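Local coordinates for protein serine racemase (Enterococcus faecalis, PDB 4ECL) that belongs to the alanine racemase family, its cytoplasmic part joining a TIM-barrel domain to a mainly beta-stranded C-terminal domain in a dimer, at residues E68-R71 with L72-G76; R91-E94 with L95-E99; N358-L361 with S362-H366; N12-N15 with L16-N19; T50-L53 with E54-V58. All blocks are in the same frame, centred on the assembly; numbering follows the deposited sequence.

Along the chain the order is interaction 4, interaction 5, interaction 1, interaction 2 and, far later, interaction 3. The first four lie in the N-terminal TIM-barrel region, on helices 13-25, 46-55, 66-74 and 92-97, and successive contacts touch. Centres are about 11 Å apart for interaction 4 and interaction 5, about 13 Å for interaction 5 and interaction 1, and about 12 Å for interaction 1 and interaction 2. Interactions 1 and 2 belong to consecutive beta-alpha-beta units of the parallel sheet. Interaction 3 closes helix 357-362 of the C-terminal region, its nearest atoms about 7 Å from those of interaction 1, and reaches the second subunit. Together they sample the barrel's helical layer and the dimer interface.

Interaction 1 (E68-R71 with L72-G76); sequences EGIR and LRKYG
Residues 68-71 run on into 72-76 as the last turns of helix 66-74, and four successive i to i+4 bonds tie the two together, from Leu72 N to Glu68 O through to Tyr75 N to Arg71 O, the last 2.9 Å long. Gly76, with positive phi, ends the helix in a Schellman motif, its N bonding back to Arg73 O.

Two side-chain pairs follow the same spacing. Arg71 and Tyr75 lie side by side and point the same way, with the guanidinium and ring planes almost perpendicular at 88°. The phenol oxygen sits at the guanidinium edge: Arg71 NE makes a weak hydrogen bond of 3.3 Å to Tyr75 OH. A bend at chi3 (64°) turns the arginine head across to the hydroxyl. Arg71 O also lies 3.3 Å above the plane of the Tyr75 ring, over one face and offset toward its rim. One residue earlier, Ile70 CG2 packs 3.5 Å from Lys74 CE, against the extended aliphatic chain of the lysine.

Other partners lie beyond the segments: Arg71 pairs with Glu40, while Glu68 accepts from Ala64 N through OE1 and pairs through OE2 with Arg367 of the second subunit. The phenol contact is therefore a secondary, weak restraint on a guanidinium whose charge is probably balanced mainly by Glu40, while the methylenes of Lys74 give Ile70 CG2 an apolar neighbour.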
# COMPACT_ATOMS: atom_id res chain seq x y z
N GLU A 68 -6.49 -11.14 10.83
CA GLU A 68 -6.02 -12.05 9.79
C GLU A 68 -6.39 -13.49 10.12
O GLU A 68 -6.87 -14.21 9.25
CB GLU A 68 -4.52 -11.90 9.60
CG GLU A 68 -4.15 -10.61 8.91
CD GLU A 68 -2.67 -10.43 8.80
OE1 GLU A 68 -1.94 -11.12 9.54
OE2 GLU A 68 -2.22 -9.60 7.99
N GLY A 69 -6.18 -13.89 11.36
CA GLY A 69 -6.51 -15.24 11.80
C GLY A 69 -7.99 -15.58 11.66
O GLY A 69 -8.35 -16.66 11.18
N ILE A 70 -8.85 -14.66 12.08
CA ILE A 70 -10.29 -14.84 11.95
C ILE A 70 -10.69 -14.95 10.46
O ILE A 70 -11.51 -15.79 10.08
CB ILE A 70 -11.04 -13.69 12.65
CG1 ILE A 70 -10.86 -13.79 14.16
CG2 ILE A 70 -12.51 -13.71 12.32
CD1 ILE A 70 -11.58 -12.67 14.90
N ARG A 71 -10.09 -14.12 9.61
CA ARG A 71 -10.33 -14.20 8.17
C ARG A 71 -10.00 -15.58 7.60
O ARG A 71 -10.77 -16.12 6.81
CB ARG A 71 -9.57 -13.12 7.41
CG ARG A 71 -10.29 -11.77 7.41
CD ARG A 71 -9.38 -10.66 6.93
NE ARG A 71 -8.98 -10.86 5.54
CZ ARG A 71 -7.81 -10.46 5.05
NH1 ARG A 71 -6.92 -9.86 5.84
NH2 ARG A 71 -7.52 -10.68 3.77
N LEU A 72 -8.88 -16.16 8.04
CA LEU A 72 -8.49 -17.49 7.59
C LEU A 72 -9.56 -18.51 7.94
O LEU A 72 -9.93 -19.34 7.10
CB LEU A 72 -7.16 -17.91 8.20
CG LEU A 72 -5.97 -17.08 7.74
CD1 LEU A 72 -4.69 -17.75 8.19
CD2 LEU A 72 -6.02 -16.98 6.22
N ARG A 73 -10.06 -18.44 9.16
CA ARG A 73 -11.13 -19.32 9.62
C ARG A 73 -12.37 -19.17 8.74
O ARG A 73 -13.06 -20.15 8.44
CB ARG A 73 -11.49 -19.04 11.08
CG ARG A 73 -10.43 -19.46 12.11
CD ARG A 73 -10.11 -20.95 11.98
NE ARG A 73 -9.23 -21.43 13.05
CZ ARG A 73 -8.31 -22.38 12.90
NH1 ARG A 73 -8.15 -22.96 11.72
NH2 ARG A 73 -7.56 -22.75 13.94
N LYS A 74 -12.66 -17.93 8.34
CA LYS A 74 -13.80 -17.67 7.47
C LYS A 74 -13.55 -18.18 6.06
O LYS A 74 -14.49 -18.47 5.32
CB LYS A 74 -14.14 -16.18 7.45
CG LYS A 74 -14.73 -15.66 8.76
CD LYS A 74 -14.71 -14.13 8.82
CE LYS A 74 -15.31 -13.62 10.14
NZ LYS A 74 -15.18 -12.13 10.30
N TYR A 75 -12.28 -18.29 5.67
CA TYR A 75 -11.94 -18.85 4.35
C TYR A 75 -12.04 -20.37 4.36
O TYR A 75 -11.87 -21.01 3.33
CB TYR A 75 -10.53 -18.44 3.92
CG TYR A 75 -10.35 -16.96 3.68
CD1 TYR A 75 -11.45 -16.14 3.41
CD2 TYR A 75 -9.09 -16.38 3.72
CE1 TYR A 75 -11.28 -14.78 3.18
CE2 TYR A 75 -8.92 -15.02 3.50
CZ TYR A 75 -10.02 -14.23 3.23
OH TYR A 75 -9.84 -12.88 3.01
N GLY A 76 -12.31 -20.95 5.53
CA GLY A 76 -12.40 -22.39 5.66
C GLY A 76 -11.11 -23.06 6.11
O GLY A 76 -11.00 -24.29 6.07

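Interaction 2 (R91-E94 with L95-E99); sequences RAKE and LCKYE
Glu94 and Tyr98 stand one turn apart where helix 92-97 ends, and the bond from Tyr98 N to Glu94 O, 2.9 Å, is the last of four that join 91-94 to 95-99. The series starts at Arg91, the N-cap, whose O accepts from Leu95 N.

The tight part lies on the side of Arg91, Glu94 and Tyr98. Arg91 grips the Glu94 carboxylate side-on with two nitrogens: NE reaches OE1 at 2.6 Å and NH2 reaches OE2 at 2.9 Å, both almost straight. Both oxygens are met on the syn side and lie practically in the guanidinium plane, but the carboxylate is twisted, its plane missing the donors by just over 30°. The two bonds fix how the heads are turned, and Arg91 NH1 has a second partner in Asp67. Beyond the pair Glu94 CB comes 4.2 Å from Tyr98 CD2.

The opposite character belongs to the exposed lysines. Lys93 and Lys97 cross at a slant with their NZ atoms 4.3 Å apart, a like-charge approach that solvent would be expected to screen. Lys97 bends at chi3 (53°) to bring its ammonium back toward Lys93, and its CG lies over the centre of the Tyr98 ring at 4.2 Å.

Glu99, with positive phi, closes the helix as the C-prime residue of a Schellman motif. Inward, Ala92 and Leu95 pack on helix 107-114 and strand 120-127; Arg91, Glu94 and Tyr98 touch Ile70 of helix 66-74. The unit bridges strands 80-83 and 101-104 of the parallel sheet.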
# COMPACT_ATOMS: atom_id res chain seq x y z
N ARG A 91 -10.25 -9.40 23.45
CA ARG A 91 -10.76 -10.25 22.38
C ARG A 91 -10.43 -11.71 22.65
O ARG A 91 -10.36 -12.52 21.73
CB ARG A 91 -10.22 -9.79 21.01
CG ARG A 91 -10.67 -8.37 20.62
CD ARG A 91 -10.21 -7.98 19.21
NE ARG A 91 -11.00 -8.64 18.17
CZ ARG A 91 -10.81 -8.47 16.86
NH1 ARG A 91 -9.86 -7.65 16.42
NH2 ARG A 91 -11.57 -9.12 16.00
N ALA A 92 -10.23 -12.04 23.92
CA ALA A 92 -9.86 -13.40 24.30
C ALA A 92 -10.95 -14.40 23.93
O ALA A 92 -10.67 -15.58 23.71
CB ALA A 92 -9.56 -13.49 25.78
N LYS A 93 -12.19 -13.92 23.87
CA LYS A 93 -13.32 -14.77 23.51
C LYS A 93 -13.22 -15.22 22.05
O LYS A 93 -13.51 -16.37 21.72
CB LYS A 93 -14.63 -14.02 23.75
CG LYS A 93 -15.87 -14.78 23.34
CD LYS A 93 -17.13 -14.03 23.73
CE LYS A 93 -18.35 -14.60 23.04
NZ LYS A 93 -18.44 -16.08 23.20
N GLU A 94 -12.78 -14.32 21.18
CA GLU A 94 -12.61 -14.64 19.77
C GLU A 94 -11.44 -15.59 19.55
O GLU A 94 -11.49 -16.46 18.69
CB GLU A 94 -12.40 -13.36 18.95
CG GLU A 94 -13.64 -12.50 18.84
CD GLU A 94 -13.35 -11.15 18.21
OE1 GLU A 94 -12.90 -10.24 18.93
OE2 GLU A 94 -13.57 -11.00 16.98
N LEU A 95 -10.38 -15.41 20.34
CA LEU A 95 -9.23 -16.31 20.28
C LEU A 95 -9.70 -17.71 20.59
O LEU A 95 -9.27 -18.68 19.95
CB LEU A 95 -8.18 -15.90 21.31
CG LEU A 95 -7.31 -14.70 20.95
CD1 LEU A 95 -6.41 -14.30 22.10
CD2 LEU A 95 -6.49 -15.05 19.72
N CYS A 96 -10.58 -17.82 21.58
CA CYS A 96 -11.06 -19.11 22.04
C CYS A 96 -11.99 -19.73 21.01
O CYS A 96 -11.83 -20.91 20.65
CB CYS A 96 -11.78 -18.97 23.38
SG CYS A 96 -12.28 -20.54 24.11
N LYS A 97 -12.95 -18.94 20.53
CA LYS A 97 -13.97 -19.41 19.59
C LYS A 97 -13.40 -19.79 18.23
O LYS A 97 -13.84 -20.77 17.61
CB LYS A 97 -15.07 -18.36 19.40
CG LYS A 97 -15.88 -18.51 18.11
CD LYS A 97 -17.10 -17.59 18.10
CE LYS A 97 -16.70 -16.15 18.39
NZ LYS A 97 -17.80 -15.38 19.04
N TYR A 98 -12.42 -19.02 17.77
CA TYR A 98 -11.80 -19.30 16.48
C TYR A 98 -10.56 -20.17 16.59
O TYR A 98 -9.84 -20.37 15.60
CB TYR A 98 -11.49 -18.00 15.73
CG TYR A 98 -12.75 -17.28 15.29
CD1 TYR A 98 -13.62 -17.87 14.38
CD2 TYR A 98 -13.05 -16.02 15.77
CE1 TYR A 98 -14.78 -17.21 13.97
CE2 TYR A 98 -14.20 -15.35 15.37
CZ TYR A 98 -15.06 -15.96 14.47
OH TYR A 98 -16.20 -15.30 14.07
N GLU A 99 -10.32 -20.69 17.80
CA GLU A 99 -9.22 -21.62 18.05
C GLU A 99 -7.90 -21.11 17.50
O GLU A 99 -7.13 -21.85 16.89
CB GLU A 99 -9.52 -22.99 17.45
CG GLU A 99 -10.61 -23.78 18.16
CD GLU A 99 -10.78 -25.17 17.55
OE1 GLU A 99 -11.94 -25.58 17.32
OE2 GLU A 99 -9.76 -25.85 17.31

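Interaction 3 (N358-L361 with S362-H366); sequences NELL and SRMGH
Glu359 and Arg363 lie side by side and point the same way, one turn apart at the end of helix 357-362. Their carboxylate and guanidinium planes are only 23° apart, and a single bond joins them: Arg363 NH1 reaches Glu359 OE2 at 2.9 Å, on the anti side of that oxygen, with the acceptor close to the guanidinium plane. The aliphatic parts run alongside too, Glu359 CG coming 3.5 Å from Arg363 CD. With CG anti to the backbone N (chi1 176°) the carboxylate stands out from the helix, and the arginine leans back one turn to meet it. The other glutamate oxygen, OE1, bonds to Ser355.

Ser362 turns its hydroxyl back on the helix. With chi1 at 71°, OG lies between the backbone N and the carbonyl carbon and donates to Asn358 O at 2.8 Å. Ser362 N donates to that same oxygen from the other face of its plane, so two bonds grip this carbonyl oxygen. Across the helix, Leu360 and selenomethionine Met364 slant over each other, the doubly bent chain of Met364 putting its CE 4.0 Å from Leu360 CD1.

Where the helix stops, Met364 N bonds to Leu361 O, three residues back, at 3.1 Å, from well above the carbonyl plane. Beyond it, His366 stacks on His366 of the second subunit, whose Pro289 packs on Arg363. An i to i+4 salt bridge and a serine hydroxyl bonded to the i-4 carbonyl thus mark a helix C-terminus at the dimer interface.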
# COMPACT_ATOMS: atom_id res chain seq x y z
N ASN A 358 10.25 -7.86 0.61
CA ASN A 358 9.21 -8.00 1.62
C ASN A 358 8.28 -6.79 1.55
O ASN A 358 7.06 -6.93 1.63
CB ASN A 358 9.81 -8.11 3.04
CG ASN A 358 10.79 -9.27 3.20
OD1 ASN A 358 10.68 -10.08 4.14
ND2 ASN A 358 11.76 -9.37 2.28
N GLU A 359 8.86 -5.62 1.39
CA GLU A 359 8.07 -4.38 1.38
C GLU A 359 7.35 -4.18 0.05
O GLU A 359 6.18 -3.80 0.02
CB GLU A 359 8.95 -3.16 1.70
CG GLU A 359 8.18 -1.84 1.61
CD GLU A 359 9.06 -0.61 1.70
OE1 GLU A 359 10.30 -0.71 1.53
OE2 GLU A 359 8.50 0.48 1.95
N LEU A 360 8.05 -4.44 -1.06
CA LEU A 360 7.45 -4.29 -2.38
C LEU A 360 6.20 -5.16 -2.50
O LEU A 360 5.14 -4.70 -2.91
CB LEU A 360 8.44 -4.69 -3.47
CG LEU A 360 7.92 -4.60 -4.91
CD1 LEU A 360 7.68 -3.14 -5.32
CD2 LEU A 360 8.88 -5.30 -5.89
N LEU A 361 6.33 -6.41 -2.06
CA LEU A 361 5.27 -7.39 -2.23
C LEU A 361 4.13 -7.23 -1.24
O LEU A 361 2.96 -7.27 -1.63
CB LEU A 361 5.83 -8.81 -2.14
CG LEU A 361 6.76 -9.25 -3.27
CD1 LEU A 361 6.87 -10.77 -3.30
CD2 LEU A 361 6.31 -8.72 -4.63
N SER A 362 4.47 -7.06 0.04
CA SER A 362 3.44 -6.90 1.06
C SER A 362 2.64 -5.63 0.85
O SER A 362 1.51 -5.52 1.32
CB SER A 362 4.03 -6.94 2.48
OG SER A 362 4.78 -5.77 2.76
N ARG A 363 3.21 -4.66 0.13
CA ARG A 363 2.49 -3.40 -0.12
C ARG A 363 1.84 -3.33 -1.50
O ARG A 363 1.57 -2.24 -2.01
CB ARG A 363 3.41 -2.19 0.09
CG ARG A 363 3.96 -2.07 1.52
CD ARG A 363 4.82 -0.81 1.68
NE ARG A 363 4.07 0.40 1.40
CZ ARG A 363 4.62 1.61 1.24
NH1 ARG A 363 5.94 1.75 1.33
NH2 ARG A 363 3.85 2.66 0.99
N MSE A 364 1.58 -4.48 -2.11
CA MSE A 364 0.81 -4.50 -3.35
C MSE A 364 -0.57 -3.97 -3.02
O MSE A 364 -1.14 -4.32 -1.98
CB MSE A 364 0.73 -5.92 -3.91
CG MSE A 364 2.02 -6.39 -4.60
SE MSE A 364 2.31 -5.45 -6.30
CE MSE A 364 3.86 -4.35 -5.90
N GLY A 365 -1.10 -3.10 -3.87
CA GLY A 365 -2.33 -2.38 -3.56
C GLY A 365 -3.55 -3.29 -3.54
O GLY A 365 -3.65 -4.24 -4.31
N HIS A 366 -4.48 -2.99 -2.64
CA HIS A 366 -5.71 -3.77 -2.50
C HIS A 366 -6.59 -3.71 -3.75
O HIS A 366 -7.44 -4.57 -3.94
CB HIS A 366 -6.51 -3.31 -1.28
CG HIS A 366 -7.72 -4.15 -1.00
ND1 HIS A 366 -9.01 -3.68 -1.14
CD2 HIS A 366 -7.83 -5.45 -0.62
CE1 HIS A 366 -9.86 -4.64 -0.84
NE2 HIS A 366 -9.17 -5.73 -0.53

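Interaction 4 (N12-N15 with L16-N19); sequences NLNN and LEHN
Leu13 and Leu16 lie side by side at the start of helix 13-25 and point the same way, their CD2 methyls 4.0 Å apart. Both face helix 46-55. Four bonds carry the backbone from 12-15 into 16-19, among them Glu17 N to Leu13 O at 3.0 Å and Asn19 N to Asn15 O at 3.0 Å. The carboxamide of Asn19 folds back over the latter carbonyl, with CG 3.2 Å from Asn15 O; chi1 of -64° sets CG beside its own backbone N and so allows this.

What starts the helix is Asn12, the N-cap. Its OD1 accepts from Asn15 N at 3.0 Å, with the donor well above the amide plane rather than on a lone pair. This capping bond occupies an N-H that the first turn cannot otherwise satisfy within the helix.

A second shell fixes the polar ends. Asn15 ND2 donates to Pro243 O, His18 NE2 bonds to Asp240 O, and Asn19 is held at both ends, OD1 by Arg242 N and ND2 by Leu224 O. Helix 13-25 thus leaves strand 7-11 with one side fastened to the segment leading into strand 245-257 and the leucines against Tyr52 and Leu53 of helix 46-55.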
# COMPACT_ATOMS: atom_id res chain seq x y z
N ASN A 12 1.20 -18.00 -9.48
CA ASN A 12 1.53 -19.29 -10.07
C ASN A 12 1.48 -20.38 -9.00
O ASN A 12 2.46 -20.62 -8.27
CB ASN A 12 2.91 -19.26 -10.75
CG ASN A 12 3.20 -20.54 -11.56
OD1 ASN A 12 2.70 -21.61 -11.23
ND2 ASN A 12 3.99 -20.41 -12.62
N LEU A 13 0.33 -21.04 -8.90
CA LEU A 13 0.11 -22.05 -7.86
C LEU A 13 1.02 -23.27 -8.02
O LEU A 13 1.42 -23.90 -7.05
CB LEU A 13 -1.36 -22.47 -7.82
CG LEU A 13 -2.29 -21.40 -7.25
CD1 LEU A 13 -3.68 -21.99 -7.04
CD2 LEU A 13 -1.75 -20.81 -5.94
N ASN A 14 1.35 -23.61 -9.26
CA ASN A 14 2.29 -24.68 -9.50
C ASN A 14 3.65 -24.35 -8.91
O ASN A 14 4.28 -25.20 -8.31
CB ASN A 14 2.43 -24.96 -11.00
CG ASN A 14 1.45 -26.01 -11.47
OD1 ASN A 14 1.76 -27.20 -11.46
ND2 ASN A 14 0.26 -25.57 -11.86
N ASN A 15 4.08 -23.11 -9.09
CA ASN A 15 5.35 -22.68 -8.54
C ASN A 15 5.34 -22.69 -7.02
O ASN A 15 6.34 -23.03 -6.38
CB ASN A 15 5.71 -21.29 -9.06
CG ASN A 15 6.51 -21.34 -10.33
OD1 ASN A 15 6.76 -22.41 -10.89
ND2 ASN A 15 6.94 -20.16 -10.80
N LEU A 16 4.20 -22.32 -6.43
CA LEU A 16 4.04 -22.30 -4.98
C LEU A 16 4.15 -23.70 -4.40
O LEU A 16 4.79 -23.91 -3.37
CB LEU A 16 2.69 -21.69 -4.60
CG LEU A 16 2.30 -21.66 -3.11
CD1 LEU A 16 3.21 -20.75 -2.31
CD2 LEU A 16 0.85 -21.21 -2.96
N GLU A 17 3.50 -24.66 -5.06
CA GLU A 17 3.54 -26.06 -4.68
C GLU A 17 4.96 -26.61 -4.79
O GLU A 17 5.39 -27.41 -3.97
CB GLU A 17 2.59 -26.86 -5.58
CG GLU A 17 2.40 -28.32 -5.19
CD GLU A 17 1.47 -29.02 -6.16
OE1 GLU A 17 1.23 -28.47 -7.25
OE2 GLU A 17 0.96 -30.12 -5.84
N HIS A 18 5.67 -26.20 -5.84
CA HIS A 18 7.06 -26.60 -6.00
C HIS A 18 7.87 -26.10 -4.82
O HIS A 18 8.70 -26.83 -4.27
CB HIS A 18 7.66 -26.07 -7.30
CG HIS A 18 9.15 -26.19 -7.36
ND1 HIS A 18 9.80 -27.29 -7.89
CD2 HIS A 18 10.13 -25.34 -6.94
CE1 HIS A 18 11.10 -27.12 -7.80
NE2 HIS A 18 11.34 -25.95 -7.23
N ASN A 19 7.62 -24.86 -4.42
CA ASN A 19 8.34 -24.29 -3.28
C ASN A 19 8.09 -25.05 -1.98
O ASN A 19 9.03 -25.34 -1.24
CB ASN A 19 8.03 -22.80 -3.12
CG ASN A 19 8.52 -21.99 -4.30
OD1 ASN A 19 9.38 -22.44 -5.06
ND2 ASN A 19 7.97 -20.78 -4.46

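Interaction 5 (T50-L53 with E54-V58); sequences TTYL and EQIGV
The Tyr52 ring carries Ile56 CG2 on one face, 4.0 Å from the ring centroid and 24° off the normal, a CH-pi contact shifted toward the rim. Gln55 NE2 approaches obliquely, 4.1 Å from Tyr52 CE1, with amide and ring planes 63° apart. The tyrosine OH makes a weak bond to Glu17. The ring stands out from the helix because CG is anti to the backbone N (chi1 -172°).

Helix 46-55 ends here in a Schellman motif. Gly57, with positive phi, donates from N to Glu54 O, and Val58 N closes the wider bond to Leu53 O at 3.0 Å. Leu53 and Val58 consequently run side by side, with Leu53 CB 4.0 Å from Val58 CB. Ile56 CD1 lies 4.3 Å from Leu53 CD2. These apolar groups meet strand 32-36, strand 60-63 and helix 13-25. On another side Glu54 OE1 accepts from Ser78 N and is hydrogen-bonded to Ser79 OG.

The chemistry is that of a Schellman helix end coupled to an apolar contact: the turn that engages the carbonyls of Leu53 and Glu54 also brings Val58 down onto Leu53, while Ile56 covers part of the tyrosine face.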
# COMPACT_ATOMS: atom_id res chain seq x y z
N THR A 50 -3.58 -19.28 0.98
CA THR A 50 -3.78 -20.13 2.15
C THR A 50 -4.70 -21.33 1.88
O THR A 50 -4.41 -22.44 2.33
CB THR A 50 -4.26 -19.34 3.38
OG1 THR A 50 -3.47 -18.15 3.54
CG2 THR A 50 -4.12 -20.17 4.63
N THR A 51 -5.78 -21.12 1.15
CA THR A 51 -6.65 -22.25 0.81
C THR A 51 -5.88 -23.29 -0.02
O THR A 51 -6.01 -24.51 0.21
CB THR A 51 -7.92 -21.81 0.06
OG1 THR A 51 -7.54 -21.09 -1.12
CG2 THR A 51 -8.78 -20.91 0.94
N TYR A 52 -5.05 -22.83 -0.95
CA TYR A 52 -4.25 -23.74 -1.76
C TYR A 52 -3.19 -24.46 -0.91
O TYR A 52 -2.96 -25.66 -1.07
CB TYR A 52 -3.61 -23.02 -2.96
CG TYR A 52 -2.93 -23.97 -3.93
CD1 TYR A 52 -3.69 -24.70 -4.84
CD2 TYR A 52 -1.55 -24.13 -3.94
CE1 TYR A 52 -3.09 -25.57 -5.72
CE2 TYR A 52 -0.94 -25.01 -4.83
CZ TYR A 52 -1.71 -25.72 -5.72
OH TYR A 52 -1.13 -26.59 -6.61
N LEU A 53 -2.54 -23.72 -0.02
CA LEU A 53 -1.54 -24.31 0.87
C LEU A 53 -2.13 -25.43 1.70
O LEU A 53 -1.53 -26.50 1.83
CB LEU A 53 -0.92 -23.25 1.78
CG LEU A 53 -0.01 -22.26 1.07
CD1 LEU A 53 0.57 -21.24 2.05
CD2 LEU A 53 1.09 -23.00 0.30
N GLU A 54 -3.30 -25.18 2.28
CA GLU A 54 -3.99 -26.22 3.04
C GLU A 54 -4.38 -27.38 2.12
O GLU A 54 -4.35 -28.55 2.53
CB GLU A 54 -5.21 -25.66 3.76
CG GLU A 54 -5.88 -26.67 4.68
CD GLU A 54 -6.81 -26.02 5.70
OE1 GLU A 54 -6.38 -25.80 6.85
OE2 GLU A 54 -7.97 -25.73 5.35
N GLN A 55 -4.74 -27.07 0.88
CA GLN A 55 -5.12 -28.12 -0.05
C GLN A 55 -3.95 -29.06 -0.29
O GLN A 55 -4.12 -30.29 -0.32
CB GLN A 55 -5.61 -27.53 -1.37
CG GLN A 55 -6.07 -28.57 -2.39
CD GLN A 55 -6.38 -27.96 -3.74
OE1 GLN A 55 -7.10 -26.97 -3.84
NE2 GLN A 55 -5.82 -28.54 -4.80
N ILE A 56 -2.76 -28.50 -0.43
CA ILE A 56 -1.60 -29.33 -0.73
C ILE A 56 -0.92 -29.93 0.50
O ILE A 56 0.10 -30.59 0.38
CB ILE A 56 -0.58 -28.60 -1.62
CG1 ILE A 56 -0.02 -27.37 -0.93
CG2 ILE A 56 -1.23 -28.22 -2.94
CD1 ILE A 56 1.22 -26.82 -1.63
N GLY A 57 -1.50 -29.69 1.68
CA GLY A 57 -1.08 -30.40 2.88
C GLY A 57 -0.33 -29.60 3.92
O GLY A 57 0.07 -30.16 4.94
N VAL A 58 -0.11 -28.31 3.69
CA VAL A 58 0.43 -27.46 4.74
C VAL A 58 -0.59 -27.43 5.87
O VAL A 58 -1.78 -27.22 5.62
CB VAL A 58 0.69 -26.02 4.24
CG1 VAL A 58 1.08 -25.11 5.40
CG2 VAL A 58 1.75 -26.02 3.14